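Local coordinates for protein ferritin (Mycoplasma penetrans, PDB 7DIE) that probably oxidises ferrous iron and stores the ferric product inside a 24-subunit protein shell, binding ferric ions at atypical ferroxidase centres, at residues A[10-15]-A[119-124]; A[17-22]-A[103-108]; A[27-32]-A[83-88]; A[38-43]-A[89-94]. All coordinates share one frame; numbering follows the deposited sequence.

Contact 1: residues A[10-15]-A[119-124]; sequences ERIMDL and AKDFET
Ile12 and Met13, in the first turns of helix 10-39, lean on the cap that starts helix 122-150. The tight part is the branched end of Ile12. Its CG2 lies 3.2 Å from Asp121 OD2, a short approach of a methyl to a carboxylate oxygen, and also touches both branches of Thr124. CG2 takes this place because it stands anti to the backbone N, while CG1 (chi1 -53°) carries CD1 to the other side, where it lies 3.6 Å from Ala119 CB. Met13 points its CB across the line of approach, yet bends at chi2 and chi3 until CE comes within 3.3 Å of Thr124 OG1.

No hydrogen bond crosses the contact; the two polar atoms that meet these methyls, Asp121 OD2 and Thr124 OG1, are bonded to each other. Asp121 is the N-cap: its OD1 accepts from Thr124 N at 3.0 Å with an N-H...O angle of 166°, and its OD2 accepts from Thr124 OG1 at 2.7 Å, both from above the carboxylate plane. Two such bonds fix the rotation of the carboxylate. Lys8 also forms a salt bridge to OD1, which probably offsets part of the carboxylate's charge. The loose side is at Ala119, an exposed residue that meets Ile12 alone, just ahead of Lys120, where a Schellman motif ends the preceding helix.

Among its neighbours, the contact lies at one end of the helical bundle: Ile12 also packs on Ile115 of helix 91-118, and Tyr67 of helix 43-70 touches Asp121 and hydrogen-bonds to Thr124 OG1.

Contact 2: residues A[17-22]-A[103-108]; sequences SKHYNV and SKVRES
His19 and Ser108 join two antiparallel helices of the ferritin four-helix bundle, helix 10-39 and helix 91-118; the short segments run at 167° with their axes 9.8 Å apart. Two pairs mark the register, His19 with Ser108 and Val22 with Val105, each with CA atoms 6.2 Å apart.

His19 can be followed outward. Its CB passes 3.9 Å from Ser108 OG, and CG, set anti to the backbone N (chi1 -176°), swings the ring toward helix 91-118 although the CB itself points along the interface. ND1 then meets Ser108 OG in a hydrogen bond of 2.9 Å with an angle of 167°, in which either atom could be the donor. CE1 goes further, to the backbone O and the CG1 methyl of Val105. Ser108 OG and the Val105 carbonyl both lie at the ring edge, near its plane. At the far end NE2 hydrogen-bonds to Glu23 OE2. With both nitrogens engaged, the rotation of this buried imidazole is fixed.

Beside the ring, Val22 supplies the apolar half: CG1 lies against the Val105 backbone, and CG2 leans on Ser108 OG. Val105 in turn has its side chain about 5 Å from that of the iron ligand His60, so the packing borders the metal site without contributing a ligand. The closest approach of the two valine side chains is 4.1 Å, from Val22 CG1 to Val105 CG2.

Contact 3: residues A[27-32]-A[83-88]; sequences ANLYFH and PELVSF
Leu85 lays its CD1 methyl over one face of the His32 imidazole, 3.5 Å from the ring centroid and only 12° off the normal, which defines a CH-pi contact. The two side chains come from opposite directions; His32 holds CG anti to its own N (chi1 170°), which extends the ring out from helix 10-39 to the long loop that joins the second and third helices of the ferritin four-helix bundle, 43-70 and 91-118, and here packs along helix 10-39. The other Leu85 methyl, CD2, reaches both His32 CD2 and Leu29 CD1, the latter at 4.1 Å.

Phe88 meets the same imidazole differently, edge against edge: its CE2 is 3.9 Å from His32 NE2 and near the plane of that ring. A water also in this plane lies 2.9 Å from His32 NE2. Further back along the helix, Pro83 packs its ring on Asn28 CB and on the N and CB of Leu29.

His32 ND1 bonds to Leu75 O of a neighbouring subunit, and Asn28 ND2 to Ser81 O. The chemistry therefore implies a mixed seam: leucine methyls and the Pro83 ring pack the loop on the helix, with the Phe88 edge at the imidazole, while both imidazole nitrogens have polar partners, one a water and one across the subunit interface.

Contact 4: residues A[38-43]-A[89-94]; sequences KALGYD and ETIQEV
Leu40 and Tyr42, on either side of Gly41 in the Schellman motif that ends helix 10-39, pack on the start of helix 91-118. Ile91 lies over one face of the Tyr42 ring, with CG1 3.9 Å from the ring centroid and 10° off the normal, a CH-pi contact. CG1 stands anti to the Ile91 N (chi1 -162°), which spreads the side chain along the ring: Ile91 CD1 sits near Tyr42 CG and Tyr42 CD1, while Ile91 CG2 reaches Tyr42 CZ and OH.

Leu40 supplies the other half. Its CD1 lies 3.7 Å from Thr90 C and touches Val94 CG2, whereas CD2 rests near Glu89 O. The turn it presses on is held internally: Thr90 OG1 accepts from Glu93 N at 3.0 Å, and Glu89 N donates to Glu93 OE1 at 172°. Asp43, a known iron(III)-binding residue that holds no ion in this chain, forms a salt bridge with Lys38, whose NZ also hydrogen-bonds to Asp144 of a neighbouring subunit.

No hydrogen bond crosses directly; side-chain carbons meet one another and the 89-91 backbone. A water 2.8 Å from Tyr42 OH, donor undecided, accepts from Gln92 NE2. This chemistry implies that the Ile91-Tyr42 face and the Leu40 packing together join the helix ends, with water bridging the polar edge.

All four contacts use helix 10-39, and in numerical order they follow it from its first turn to its last. Contact 2 lies about 15 Å from contact 1 and contact 3 about 15 Å from contact 2, centre to centre, while the centres of contacts 1 and 4 are about 40 Å apart on opposite sides of the chain's centre. Contacts 2 and 4 also share helix 91-118. Contacts 2, 3 and 4 are nested within the loop closed by contact 1, whereas 3 and 4 cross along the chain and touch through Phe88, which packs on Glu93 and Val94. Helix 10-39 is thus tied along its length to helix 122-150, helix 91-118 and the 83-88 loop, and contacts 3 and 4 both border the same neighbouring subunit.

Contact 1: residues A[10-15]-A[119-124]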
# COMPACT_ATOMS: atom_id res chain seq x y z
N GLU A 10 11.83 9.25 57.82
CA GLU A 10 12.47 7.94 57.77
C GLU A 10 11.57 6.81 58.25
O GLU A 10 11.73 5.68 57.79
CB GLU A 10 13.78 7.94 58.58
CG GLU A 10 14.62 6.69 58.32
CD GLU A 10 16.05 6.78 58.84
OE1 GLU A 10 16.97 7.02 58.02
OE2 GLU A 10 16.24 6.61 60.07
N ARG A 11 10.60 7.10 59.09
CA ARG A 11 9.68 6.08 59.50
C ARG A 11 8.83 5.56 58.35
O ARG A 11 8.67 4.39 58.21
CB ARG A 11 8.73 6.61 60.54
CG ARG A 11 9.32 6.63 61.90
CD ARG A 11 9.46 5.24 62.40
NE ARG A 11 10.10 5.29 63.68
CZ ARG A 11 9.79 4.50 64.70
NH1 ARG A 11 10.44 4.66 65.83
NH2 ARG A 11 8.86 3.55 64.57
N ILE A 12 8.30 6.47 57.55
CA ILE A 12 7.45 6.09 56.43
C ILE A 12 8.30 5.44 55.36
O ILE A 12 7.91 4.43 54.77
CB ILE A 12 6.67 7.31 55.92
CG1 ILE A 12 5.92 7.98 57.08
CG2 ILE A 12 5.73 6.89 54.77
CD1 ILE A 12 4.94 7.06 57.77
N MET A 13 9.51 5.97 55.12
CA MET A 13 10.36 5.38 54.08
C MET A 13 10.81 3.98 54.48
O MET A 13 10.93 3.09 53.62
CB MET A 13 11.56 6.27 53.78
CG MET A 13 11.19 7.61 53.20
SD MET A 13 10.27 7.52 51.64
CE MET A 13 8.64 7.68 52.12
N ASP A 14 11.07 3.75 55.77
CA ASP A 14 11.37 2.39 56.21
C ASP A 14 10.20 1.45 55.95
O ASP A 14 10.41 0.27 55.65
CB ASP A 14 11.72 2.38 57.70
CG ASP A 14 13.12 2.87 57.99
OD1 ASP A 14 13.90 3.13 57.04
OD2 ASP A 14 13.44 3.00 59.18
N LEU A 15 8.96 1.93 56.12
CA LEU A 15 7.81 1.10 55.81
C LEU A 15 7.72 0.80 54.31
O LEU A 15 7.30 -0.30 53.92
CB LEU A 15 6.51 1.78 56.26
CG LEU A 15 6.24 1.75 57.77
CD1 LEU A 15 4.97 2.51 58.07
CD2 LEU A 15 6.13 0.31 58.24
N ALA A 119 0.42 9.83 58.90
CA ALA A 119 1.60 10.68 58.98
C ALA A 119 1.55 11.86 58.03
O ALA A 119 2.54 12.60 57.97
CB ALA A 119 2.86 9.85 58.71
N LYS A 120 0.45 12.04 57.30
CA LYS A 120 0.29 13.13 56.34
C LYS A 120 1.33 13.04 55.24
O LYS A 120 1.73 14.06 54.65
CB LYS A 120 0.35 14.51 57.01
CG LYS A 120 -0.37 14.61 58.33
CD LYS A 120 -1.85 14.47 58.13
CE LYS A 120 -2.62 14.95 59.37
NZ LYS A 120 -4.03 14.49 59.28
N ASP A 121 1.81 11.84 54.96
CA ASP A 121 2.70 11.63 53.82
C ASP A 121 1.80 11.32 52.63
O ASP A 121 1.52 10.17 52.32
CB ASP A 121 3.71 10.53 54.09
CG ASP A 121 4.72 10.38 52.96
OD1 ASP A 121 4.54 11.00 51.89
OD2 ASP A 121 5.71 9.66 53.14
N PHE A 122 1.30 12.36 51.98
CA PHE A 122 0.36 12.16 50.89
C PHE A 122 1.05 11.68 49.62
O PHE A 122 0.40 11.05 48.78
CB PHE A 122 -0.39 13.44 50.61
CG PHE A 122 -1.28 13.84 51.74
CD1 PHE A 122 -2.53 13.28 51.89
CD2 PHE A 122 -0.82 14.73 52.71
CE1 PHE A 122 -3.34 13.64 52.97
CE2 PHE A 122 -1.63 15.09 53.79
CZ PHE A 122 -2.88 14.54 53.91
N GLU A 123 2.35 11.96 49.48
CA GLU A 123 3.09 11.38 48.36
C GLU A 123 3.11 9.86 48.46
O GLU A 123 2.85 9.16 47.48
CB GLU A 123 4.50 11.96 48.31
CG GLU A 123 4.48 13.46 47.99
CD GLU A 123 5.82 14.15 48.17
OE1 GLU A 123 6.74 13.57 48.75
OE2 GLU A 123 5.95 15.30 47.70
N THR A 124 3.43 9.33 49.64
CA THR A 124 3.46 7.88 49.79
C THR A 124 2.06 7.28 49.71
O THR A 124 1.85 6.24 49.07
CB THR A 124 4.15 7.51 51.11
OG1 THR A 124 5.51 7.96 51.07
CG2 THR A 124 4.16 5.99 51.33

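Contact 2: residues A[17-22]-A[103-108]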
# COMPACT_ATOMS: atom_id res chain seq x y z
N SER A 17 10.31 0.61 52.28
CA SER A 17 11.38 -0.37 52.14
C SER A 17 10.95 -1.73 52.66
O SER A 17 11.22 -2.76 52.04
CB SER A 17 12.60 0.18 52.90
OG SER A 17 13.82 -0.23 52.35
N LYS A 18 10.25 -1.77 53.80
CA LYS A 18 9.78 -3.05 54.31
C LYS A 18 8.77 -3.67 53.37
O LYS A 18 8.76 -4.89 53.17
CB LYS A 18 9.16 -2.87 55.70
CG LYS A 18 8.57 -4.17 56.24
CD LYS A 18 7.94 -4.00 57.61
CE LYS A 18 7.57 -5.36 58.21
NZ LYS A 18 6.96 -5.23 59.56
N HIS A 19 7.89 -2.86 52.78
CA HIS A 19 6.94 -3.46 51.86
C HIS A 19 7.64 -4.00 50.61
O HIS A 19 7.23 -5.04 50.07
CB HIS A 19 5.86 -2.47 51.46
CG HIS A 19 4.84 -3.11 50.58
ND1 HIS A 19 4.04 -4.13 51.03
CD2 HIS A 19 4.60 -2.98 49.26
CE1 HIS A 19 3.30 -4.57 50.03
NE2 HIS A 19 3.62 -3.89 48.94
N TYR A 20 8.70 -3.34 50.14
CA TYR A 20 9.51 -3.93 49.07
C TYR A 20 9.98 -5.33 49.47
O TYR A 20 9.89 -6.28 48.68
CB TYR A 20 10.70 -3.03 48.73
CG TYR A 20 11.56 -3.54 47.57
CD1 TYR A 20 12.46 -4.58 47.75
CD2 TYR A 20 11.49 -2.95 46.32
CE1 TYR A 20 13.25 -5.04 46.71
CE2 TYR A 20 12.30 -3.39 45.26
CZ TYR A 20 13.18 -4.44 45.47
OH TYR A 20 13.98 -4.92 44.44
N ASN A 21 10.50 -5.46 50.70
CA ASN A 21 10.96 -6.78 51.15
C ASN A 21 9.81 -7.78 51.20
O ASN A 21 10.03 -8.97 50.98
CB ASN A 21 11.62 -6.67 52.53
CG ASN A 21 13.03 -6.10 52.45
OD1 ASN A 21 14.00 -6.85 52.34
ND2 ASN A 21 13.15 -4.78 52.50
N VAL A 22 8.59 -7.33 51.51
CA VAL A 22 7.46 -8.25 51.56
C VAL A 22 7.07 -8.70 50.15
O VAL A 22 6.75 -9.88 49.93
CB VAL A 22 6.28 -7.61 52.31
CG1 VAL A 22 5.03 -8.48 52.19
CG2 VAL A 22 6.65 -7.40 53.79
N SER A 103 -1.82 -13.03 51.11
CA SER A 103 -2.63 -12.33 52.10
C SER A 103 -1.76 -11.42 52.96
O SER A 103 -2.18 -10.31 53.31
CB SER A 103 -3.41 -13.35 52.94
OG SER A 103 -4.14 -12.67 53.95
N LYS A 104 -0.52 -11.84 53.27
CA LYS A 104 0.37 -10.96 54.01
C LYS A 104 0.84 -9.77 53.17
O LYS A 104 1.04 -8.68 53.73
CB LYS A 104 1.59 -11.72 54.54
CG LYS A 104 1.25 -12.75 55.61
CD LYS A 104 2.49 -13.56 56.01
CE LYS A 104 2.17 -14.62 57.06
NZ LYS A 104 1.57 -14.06 58.31
N VAL A 105 1.06 -9.96 51.87
CA VAL A 105 1.35 -8.82 51.00
C VAL A 105 0.24 -7.79 51.12
O VAL A 105 0.49 -6.59 51.28
CB VAL A 105 1.53 -9.26 49.53
CG1 VAL A 105 1.72 -8.03 48.65
CG2 VAL A 105 2.67 -10.21 49.37
N ARG A 106 -1.01 -8.24 50.99
CA ARG A 106 -2.15 -7.34 51.05
C ARG A 106 -2.22 -6.62 52.40
O ARG A 106 -2.51 -5.42 52.46
CB ARG A 106 -3.43 -8.15 50.78
CG ARG A 106 -4.73 -7.36 50.93
CD ARG A 106 -5.90 -8.24 50.49
NE ARG A 106 -7.20 -7.59 50.64
CZ ARG A 106 -8.12 -7.96 51.53
NH1 ARG A 106 -7.86 -8.97 52.36
NH2 ARG A 106 -9.29 -7.33 51.59
N GLU A 107 -1.92 -7.32 53.49
CA GLU A 107 -1.95 -6.64 54.79
C GLU A 107 -0.83 -5.62 54.91
O GLU A 107 -1.01 -4.54 55.49
CB GLU A 107 -1.89 -7.66 55.93
CG GLU A 107 -3.23 -8.37 56.14
CD GLU A 107 -4.44 -7.41 56.11
OE1 GLU A 107 -5.29 -7.51 55.16
OE2 GLU A 107 -4.54 -6.57 57.04
N SER A 108 0.35 -5.93 54.36
CA SER A 108 1.44 -4.96 54.29
C SER A 108 1.03 -3.71 53.52
O SER A 108 1.25 -2.58 53.99
CB SER A 108 2.68 -5.61 53.67
OG SER A 108 3.79 -4.76 53.81

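Contact 3: residues A[27-32]-A[83-88]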
# COMPACT_ATOMS: atom_id res chain seq x y z
N ALA A 27 7.78 -12.94 45.87
CA ALA A 27 8.44 -13.37 44.64
C ALA A 27 9.33 -14.58 44.91
O ALA A 27 9.26 -15.59 44.19
CB ALA A 27 9.27 -12.23 44.04
N ASN A 28 10.18 -14.47 45.94
CA ASN A 28 11.06 -15.57 46.31
C ASN A 28 10.29 -16.83 46.63
O ASN A 28 10.69 -17.93 46.23
CB ASN A 28 11.92 -15.16 47.52
CG ASN A 28 13.04 -14.22 47.13
OD1 ASN A 28 13.47 -14.22 45.98
ND2 ASN A 28 13.54 -13.42 48.09
N LEU A 29 9.19 -16.71 47.37
CA LEU A 29 8.37 -17.89 47.66
C LEU A 29 7.78 -18.47 46.38
O LEU A 29 7.79 -19.69 46.17
CB LEU A 29 7.26 -17.54 48.66
CG LEU A 29 6.33 -18.73 48.91
CD1 LEU A 29 7.06 -19.87 49.65
CD2 LEU A 29 5.06 -18.33 49.65
N TYR A 30 7.28 -17.60 45.48
CA TYR A 30 6.61 -18.11 44.28
C TYR A 30 7.59 -18.82 43.35
O TYR A 30 7.24 -19.83 42.73
CB TYR A 30 5.89 -16.96 43.54
CG TYR A 30 4.79 -16.33 44.38
CD1 TYR A 30 4.22 -17.03 45.44
CD2 TYR A 30 4.36 -15.02 44.15
CE1 TYR A 30 3.22 -16.45 46.24
CE2 TYR A 30 3.36 -14.43 44.94
CZ TYR A 30 2.81 -15.16 45.99
OH TYR A 30 1.83 -14.62 46.81
N PHE A 31 8.83 -18.33 43.25
CA PHE A 31 9.79 -19.06 42.42
C PHE A 31 10.13 -20.40 43.06
O PHE A 31 10.31 -21.40 42.36
CB PHE A 31 11.04 -18.21 42.19
CG PHE A 31 10.80 -17.02 41.29
CD1 PHE A 31 10.24 -17.20 40.03
CD2 PHE A 31 11.10 -15.74 41.71
CE1 PHE A 31 10.01 -16.11 39.18
CE2 PHE A 31 10.87 -14.65 40.89
CZ PHE A 31 10.32 -14.84 39.61
N HIS A 32 10.24 -20.45 44.39
CA HIS A 32 10.39 -21.73 45.08
C HIS A 32 9.20 -22.65 44.79
O HIS A 32 9.37 -23.81 44.39
CB HIS A 32 10.54 -21.50 46.59
CG HIS A 32 10.48 -22.75 47.41
ND1 HIS A 32 11.47 -23.72 47.38
CD2 HIS A 32 9.54 -23.20 48.27
CE1 HIS A 32 11.13 -24.71 48.19
NE2 HIS A 32 9.97 -24.41 48.75
N PRO A 83 11.76 -16.05 52.45
CA PRO A 83 10.58 -16.73 52.99
C PRO A 83 10.97 -17.92 53.86
O PRO A 83 11.98 -18.58 53.64
CB PRO A 83 9.82 -17.19 51.74
CG PRO A 83 10.83 -17.28 50.69
CD PRO A 83 11.90 -16.26 51.00
N GLU A 84 10.15 -18.16 54.89
CA GLU A 84 10.32 -19.33 55.74
C GLU A 84 9.77 -20.55 55.02
O GLU A 84 8.57 -20.62 54.75
CB GLU A 84 9.60 -19.13 57.07
CG GLU A 84 10.37 -18.27 58.06
CD GLU A 84 11.24 -19.09 59.00
OE1 GLU A 84 10.69 -19.63 59.98
OE2 GLU A 84 12.46 -19.20 58.75
N LEU A 85 10.64 -21.51 54.70
CA LEU A 85 10.26 -22.65 53.87
C LEU A 85 9.88 -23.84 54.74
O LEU A 85 10.66 -24.27 55.60
CB LEU A 85 11.41 -23.03 52.93
CG LEU A 85 11.81 -22.05 51.83
CD1 LEU A 85 12.54 -22.78 50.71
CD2 LEU A 85 10.60 -21.26 51.29
N VAL A 86 8.68 -24.37 54.52
CA VAL A 86 8.27 -25.63 55.09
C VAL A 86 8.29 -26.69 53.99
O VAL A 86 8.45 -26.38 52.82
CB VAL A 86 6.88 -25.53 55.77
CG1 VAL A 86 6.81 -24.30 56.67
CG2 VAL A 86 5.77 -25.49 54.72
N SER A 87 8.17 -27.95 54.38
CA SER A 87 8.11 -29.02 53.41
C SER A 87 6.70 -29.12 52.83
O SER A 87 5.71 -28.97 53.55
CB SER A 87 8.51 -30.35 54.04
OG SER A 87 7.36 -31.07 54.46
N PHE A 88 6.62 -29.37 51.53
CA PHE A 88 5.34 -29.53 50.85
C PHE A 88 5.25 -30.93 50.27
O PHE A 88 6.17 -31.38 49.58
CB PHE A 88 5.18 -28.48 49.75
CG PHE A 88 5.31 -27.08 50.24
CD1 PHE A 88 4.29 -26.50 50.98
CD2 PHE A 88 6.46 -26.34 50.01
CE1 PHE A 88 4.41 -25.21 51.44
CE2 PHE A 88 6.58 -25.06 50.48
CZ PHE A 88 5.55 -24.49 51.20
O HOH W 1 9.88 -26.57 50.73

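Contact 4: residues A[38-43]-A[89-94]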
# COMPACT_ATOMS: atom_id res chain seq x y z
N LYS A 38 6.29 -28.01 39.92
CA LYS A 38 6.75 -28.78 38.77
C LYS A 38 7.17 -30.19 39.19
O LYS A 38 6.81 -31.18 38.53
CB LYS A 38 7.92 -28.06 38.10
CG LYS A 38 8.49 -28.82 36.88
CD LYS A 38 7.47 -28.92 35.78
CE LYS A 38 7.99 -29.72 34.58
NZ LYS A 38 6.89 -30.04 33.60
N ALA A 39 7.92 -30.30 40.29
CA ALA A 39 8.38 -31.60 40.76
C ALA A 39 7.21 -32.48 41.18
O ALA A 39 7.31 -33.71 41.14
CB ALA A 39 9.35 -31.42 41.92
N LEU A 40 6.10 -31.87 41.59
CA LEU A 40 4.89 -32.61 41.92
C LEU A 40 4.09 -33.00 40.69
O LEU A 40 3.08 -33.70 40.83
CB LEU A 40 4.00 -31.78 42.86
CG LEU A 40 4.51 -31.61 44.29
CD1 LEU A 40 3.67 -30.56 45.03
CD2 LEU A 40 4.52 -32.95 45.03
N GLY A 41 4.50 -32.56 39.50
CA GLY A 41 3.82 -32.93 38.27
C GLY A 41 2.92 -31.86 37.68
O GLY A 41 2.19 -32.16 36.72
N TYR A 42 2.96 -30.64 38.20
CA TYR A 42 2.03 -29.57 37.82
C TYR A 42 2.78 -28.50 37.02
O TYR A 42 3.15 -27.46 37.55
CB TYR A 42 1.36 -28.97 39.06
CG TYR A 42 0.41 -29.95 39.73
CD1 TYR A 42 0.88 -30.87 40.68
CD2 TYR A 42 -0.94 -29.96 39.41
CE1 TYR A 42 0.00 -31.77 41.28
CE2 TYR A 42 -1.81 -30.85 40.00
CZ TYR A 42 -1.34 -31.75 40.93
OH TYR A 42 -2.25 -32.63 41.49
N ASP A 43 2.99 -28.78 35.73
CA ASP A 43 3.71 -27.85 34.85
C ASP A 43 3.01 -26.48 34.75
O ASP A 43 3.68 -25.44 34.74
CB ASP A 43 3.87 -28.48 33.47
CG ASP A 43 4.73 -27.65 32.54
OD1 ASP A 43 5.97 -27.62 32.74
OD2 ASP A 43 4.19 -27.03 31.59
N GLU A 89 4.17 -31.63 50.59
CA GLU A 89 3.95 -32.94 50.01
C GLU A 89 2.85 -32.98 48.96
O GLU A 89 2.83 -33.92 48.16
CB GLU A 89 3.65 -33.97 51.11
CG GLU A 89 4.86 -34.24 51.99
CD GLU A 89 4.73 -35.51 52.79
OE1 GLU A 89 4.57 -36.60 52.19
OE2 GLU A 89 4.80 -35.43 54.04
N THR A 90 1.97 -31.98 48.91
CA THR A 90 0.85 -31.97 47.98
C THR A 90 0.73 -30.59 47.35
O THR A 90 1.18 -29.59 47.90
CB THR A 90 -0.50 -32.30 48.65
OG1 THR A 90 -0.86 -31.22 49.52
CG2 THR A 90 -0.43 -33.63 49.43
N ILE A 91 0.08 -30.55 46.18
CA ILE A 91 -0.17 -29.26 45.54
C ILE A 91 -1.16 -28.42 46.36
O ILE A 91 -1.16 -27.19 46.26
CB ILE A 91 -0.66 -29.50 44.09
CG1 ILE A 91 -0.52 -28.23 43.25
CG2 ILE A 91 -2.10 -30.01 44.08
CD1 ILE A 91 0.92 -27.77 43.04
N GLN A 92 -1.99 -29.06 47.19
CA GLN A 92 -2.84 -28.31 48.11
C GLN A 92 -2.01 -27.55 49.14
O GLN A 92 -2.31 -26.38 49.45
CB GLN A 92 -3.83 -29.26 48.80
CG GLN A 92 -4.97 -29.75 47.87
CD GLN A 92 -4.50 -30.82 46.90
OE1 GLN A 92 -3.57 -31.55 47.18
NE2 GLN A 92 -5.16 -30.90 45.73
N GLU A 93 -0.98 -28.19 49.70
CA GLU A 93 -0.12 -27.50 50.66
C GLU A 93 0.64 -26.36 50.02
O GLU A 93 0.87 -25.32 50.66
CB GLU A 93 0.85 -28.50 51.30
CG GLU A 93 0.16 -29.43 52.28
CD GLU A 93 1.05 -30.57 52.71
OE1 GLU A 93 2.18 -30.67 52.20
OE2 GLU A 93 0.61 -31.37 53.56
N VAL A 94 1.04 -26.52 48.75
CA VAL A 94 1.68 -25.44 48.01
C VAL A 94 0.76 -24.23 47.91
O VAL A 94 1.17 -23.08 48.15
CB VAL A 94 2.10 -25.92 46.61
CG1 VAL A 94 2.44 -24.73 45.71
CG2 VAL A 94 3.30 -26.86 46.73
O HOH W 2 -4.19 -32.76 43.50